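Local coordinates for p800 reaction center core protein (Heliobacterium modesticaldum, PDB 5V8K) that forms the core of a homodimeric photosynthetic reaction center, holding bacteriochlorophyll g pigments and sharing in the binding of a 4Fe-4S cluster, at residues 447-452 against 584-589. Numbering follows the deposited sequence.
With GBF (Bacteriochlorophyll g), chain D.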
loop_
_atom_site.group_PDB
_atom_site.type_symbol
_atom_site.label_atom_id
_atom_site.label_comp_id
_atom_site.label_asym_id
_atom_site.label_seq_id
_atom_site.Cartn_x
_atom_site.Cartn_y
_atom_site.Cartn_z
ATOM N N PHE A 447 5.612 10.385 7.535
ATOM C CA PHE A 447 5.725 9.878 8.902
ATOM C C PHE A 447 4.575 10.366 9.794
ATOM O O PHE A 447 4.222 9.704 10.784
ATOM C CB PHE A 447 7.071 10.324 9.505
ATOM C CG PHE A 447 8.294 9.482 9.083
ATOM C CD1 PHE A 447 8.249 8.583 8.031
ATOM C CD2 PHE A 447 9.478 9.612 9.772
ATOM C CE1 PHE A 447 9.386 7.832 7.670
ATOM C CE2 PHE A 447 10.619 8.864 9.407
ATOM C CZ PHE A 447 10.551 7.971 8.357
ATOM N N SER A 448 4.004 11.532 9.478
ATOM C CA SER A 448 2.971 12.127 10.333
ATOM C C SER A 448 1.721 11.274 10.388
ATOM O O SER A 448 0.895 11.462 11.286
ATOM C CB SER A 448 2.608 13.546 9.867
ATOM O OG SER A 448 1.798 13.528 8.688
ATOM N N LEU A 449 1.566 10.340 9.462
ATOM C CA LEU A 449 0.506 9.349 9.581
ATOM C C LEU A 449 0.608 8.496 10.837
ATOM O O LEU A 449 -0.421 7.952 11.263
ATOM C CB LEU A 449 0.476 8.425 8.366
ATOM C CG LEU A 449 0.173 9.185 7.077
ATOM C CD1 LEU A 449 0.295 8.290 5.879
ATOM C CD2 LEU A 449 -1.235 9.804 7.104
ATOM N N GLN A 450 1.807 8.352 11.436
ATOM C CA GLN A 450 1.916 7.674 12.721
ATOM C C GLN A 450 1.390 8.492 13.893
ATOM O O GLN A 450 1.287 7.960 15.008
ATOM C CB GLN A 450 3.391 7.300 12.965
ATOM C CG GLN A 450 3.878 6.246 12.040
ATOM C CD GLN A 450 2.882 5.147 11.954
ATOM O OE1 GLN A 450 2.137 5.050 10.990
ATOM N NE2 GLN A 450 2.797 4.355 13.015
ATOM N N VAL A 451 1.079 9.762 13.674
ATOM C CA VAL A 451 0.344 10.572 14.641
ATOM C C VAL A 451 -1.157 10.558 14.332
ATOM O O VAL A 451 -1.986 10.271 15.198
ATOM C CB VAL A 451 0.897 12.017 14.651
ATOM C CG1 VAL A 451 0.132 12.878 15.610
ATOM C CG2 VAL A 451 2.407 12.031 14.975
ATOM N N ILE A 452 -1.508 10.815 13.070
ATOM C CA ILE A 452 -2.896 10.999 12.694
ATOM C C ILE A 452 -3.696 9.708 12.869
ATOM O O ILE A 452 -4.806 9.726 13.397
ATOM C CB ILE A 452 -2.978 11.543 11.254
ATOM C CG1 ILE A 452 -2.394 12.961 11.238
ATOM C CG2 ILE A 452 -4.446 11.602 10.748
ATOM C CD1 ILE A 452 -2.020 13.476 9.843
ATOM N N PHE A 584 1.833 14.438 -1.829
ATOM C CA PHE A 584 0.554 15.110 -1.629
ATOM C C PHE A 584 -0.608 14.127 -1.742
ATOM O O PHE A 584 -1.469 14.066 -0.861
ATOM C CB PHE A 584 0.367 16.259 -2.638
ATOM C CG PHE A 584 -0.974 16.878 -2.545
ATOM C CD1 PHE A 584 -1.239 17.801 -1.549
ATOM C CD2 PHE A 584 -1.995 16.485 -3.377
ATOM C CE1 PHE A 584 -2.474 18.365 -1.414
ATOM C CE2 PHE A 584 -3.258 17.055 -3.238
ATOM C CZ PHE A 584 -3.480 18.003 -2.243
ATOM N N LEU A 585 -0.651 13.350 -2.824
ATOM C CA LEU A 585 -1.754 12.429 -3.045
ATOM C C LEU A 585 -1.726 11.199 -2.134
ATOM O O LEU A 585 -2.789 10.659 -1.810
ATOM C CB LEU A 585 -1.773 11.989 -4.503
ATOM C CG LEU A 585 -2.197 13.032 -5.522
ATOM C CD1 LEU A 585 -2.066 12.428 -6.911
ATOM C CD2 LEU A 585 -3.644 13.524 -5.292
ATOM N N PHE A 586 -0.537 10.702 -1.777
ATOM C CA PHE A 586 -0.434 9.569 -0.871
ATOM C C PHE A 586 -1.048 9.937 0.474
ATOM O O PHE A 586 -1.947 9.252 0.980
ATOM C CB PHE A 586 1.065 9.174 -0.743
ATOM C CG PHE A 586 1.320 7.970 0.043
ATOM C CD1 PHE A 586 1.226 7.977 1.402
ATOM C CD2 PHE A 586 1.712 6.822 -0.589
ATOM C CE1 PHE A 586 1.522 6.843 2.151
ATOM C CE2 PHE A 586 2.032 5.671 0.129
ATOM C CZ PHE A 586 1.916 5.686 1.518
ATOM N N PHE A 587 -0.615 11.074 0.929
ATOM C CA PHE A 587 -1.071 11.654 2.193
ATOM C C PHE A 587 -2.613 11.957 2.183
ATOM O O PHE A 587 -3.352 11.545 3.021
ATOM C CB PHE A 587 -0.322 12.934 2.611
ATOM C CG PHE A 587 -0.733 13.489 3.962
ATOM C CD1 PHE A 587 -0.310 12.897 5.133
ATOM C CD2 PHE A 587 -1.511 14.632 4.076
ATOM C CE1 PHE A 587 -0.656 13.414 6.335
ATOM C CE2 PHE A 587 -1.852 15.133 5.288
ATOM C CZ PHE A 587 -1.416 14.530 6.417
ATOM N N LYS A 588 -3.082 12.675 1.180
ATOM C CA LYS A 588 -4.483 13.073 1.128
ATOM C C LYS A 588 -5.410 11.899 0.852
ATOM O O LYS A 588 -6.536 11.879 1.347
ATOM C CB LYS A 588 -4.695 14.173 0.088
ATOM C CG LYS A 588 -4.260 15.552 0.594
ATOM C CD LYS A 588 -5.053 15.948 1.870
ATOM C CE LYS A 588 -4.758 17.342 2.399
ATOM N NZ LYS A 588 -5.735 17.602 3.554
ATOM N N MET A 589 -5.002 10.940 0.023
ATOM C CA MET A 589 -5.876 9.783 -0.182
ATOM C C MET A 589 -6.009 8.941 1.091
ATOM O O MET A 589 -7.075 8.363 1.348
ATOM C CB MET A 589 -5.385 8.930 -1.346
ATOM C CG MET A 589 -5.542 9.559 -2.726
ATOM S SD MET A 589 -7.214 10.051 -3.150
ATOM C CE MET A 589 -7.033 11.760 -2.838
HETATM MG MG GBF D . 2.522 1.356 9.375
HETATM C CHA GBF D . 0.576 -1.406 8.424
HETATM C CHB GBF D . 3.076 -0.148 12.268
HETATM C CHC GBF D . 5.122 3.603 9.746
HETATM C CHD GBF D . 2.166 2.580 6.061
HETATM N NA GBF D . 1.874 -0.335 10.237
HETATM C C1A GBF D . 0.962 -1.278 9.858
HETATM C C2A GBF D . 0.512 -2.349 10.837
HETATM C C3A GBF D . 1.360 -1.931 12.043
HETATM C C4A GBF D . 2.128 -0.705 11.489
HETATM C CMA GBF D . 0.438 -1.574 13.190
HETATM C CAA GBF D . 0.713 -3.842 10.537
HETATM C CBA GBF D . -0.060 -4.682 11.553
HETATM C CGA GBF D . 0.922 -5.312 12.538
HETATM O O1A GBF D . 2.147 -5.179 12.475
HETATM O O2A GBF D . 0.357 -6.203 13.509
HETATM N NB GBF D . 3.948 1.622 10.785
HETATM C C1B GBF D . 3.969 1.007 11.981
HETATM C C2B GBF D . 4.979 1.582 12.780
HETATM C C3B GBF D . 5.529 2.618 12.031
HETATM C C4B GBF D . 4.833 2.626 10.808
HETATM C CMB GBF D . 5.312 1.160 14.172
HETATM C CAB GBF D . 6.560 3.600 12.402
HETATM C CBB GBF D . 7.012 3.851 13.577
HETATM N NC GBF D . 3.519 2.676 8.131
HETATM C C1C GBF D . 4.400 3.609 8.475
HETATM C C2C GBF D . 4.833 4.791 7.645
HETATM C C3C GBF D . 3.859 4.362 6.620
HETATM C C4C GBF D . 3.148 3.210 6.926
HETATM C CMC GBF D . 4.609 6.122 8.320
HETATM C CAC GBF D . 3.625 5.088 5.357
HETATM C CBC GBF D . 4.373 6.351 4.875
HETATM N ND GBF D . 1.599 0.880 7.689
HETATM C C1D GBF D . 1.539 1.313 6.450
HETATM C C2D GBF D . 0.876 0.461 5.296
HETATM C C3D GBF D . 0.546 -0.513 6.243
HETATM C C4D GBF D . 0.929 -0.315 7.592
HETATM C CMD GBF D . 0.703 0.732 3.841
HETATM C CAD GBF D . -0.277 -1.727 6.269
HETATM O OBD GBF D . -0.650 -2.516 5.319
HETATM C CBD GBF D . -0.262 -2.339 7.645
HETATM C CGD GBF D . -1.688 -2.515 8.122
HETATM O O1D GBF D . -2.280 -1.777 8.907
HETATM O O2D GBF D . -2.445 -3.607 7.553
HETATM C CED GBF D . -3.835 -3.696 7.819
HETATM C C1 GBF D . 1.198 -6.892 14.423
HETATM C C2 GBF D . 1.818 -8.076 13.760
HETATM C C3 GBF D . 1.360 -9.314 13.995
HETATM C C4 GBF D . 0.161 -9.510 14.881
HETATM C C5 GBF D . 2.012 -10.490 13.328
HETATM C C6 GBF D . 2.767 -11.401 14.309
HETATM C C7 GBF D . 4.015 -10.696 14.815
HETATM C C8 GBF D . 5.239 -11.245 14.842
HETATM C C9 GBF D . 5.512 -12.603 14.313
HETATM C C10 GBF D . 6.407 -10.437 15.336
HETATM C C11 GBF D . 6.691 -9.429 14.238
HETATM C C12 GBF D . 7.278 -10.184 13.085
HETATM C C13 GBF D . 6.937 -9.961 11.817
HETATM C C14 GBF D . 7.623 -10.775 10.788
HETATM C C15 GBF D . 5.910 -8.980 11.405
HETATM O O HOH W 1 0.787 2.995 10.357
#
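The ring of Phe587 reaches 447-452 and is met there by three side chains. Its CG lies anti to the backbone N (chi1 -176°), which carries the ring out from its own helix. Ile452 CD1 comes in at the ring edge, near its plane, 3.6 Å from Phe587 CZ, and the two side chains run roughly perpendicular. Leu449 CD2 approaches obliquely, 3.7 Å from Phe587 CE1. Ser448 OG is also oblique, 3.4 Å from Phe587 CE1, but its hydrogen bond goes to Ile445 O, one turn back. The two methyls of Leu449 divide their work: CD1 lies at the edge of the neighbouring Phe586 ring, near its plane, 4.2 Å from Phe586 CE1. The contact is buried and mainly apolar.

Gln450 turns to the bacteriochlorophyll g. Its chain bends at chi2 (-46°), and the amide lies against the macrocycle, with NE2 3.4 Å from C3B of the pigment. Its OE1 accepts a hydrogen bond from a water, which binds the magnesium at 2.6 Å. Gln450 is thus a second-shell residue of the metal. With an alanine here the amide is gone, and the magnesium-bound water would probably be left without this acceptor and the macrocycle without its packing partner.

Phe586 also touches a bacteriochlorophyll g' and packs on Phe540 of the second subunit. The contact joins the start of helix 449-459 to helix 575-599, both in predicted transmembrane spans (441-459 and 580-598). Helix 258-291 adds Ile272 against Ser448 and Ile452, helix 376-401 packs on Val451, and helix 520-539 meets Phe586 and Met589.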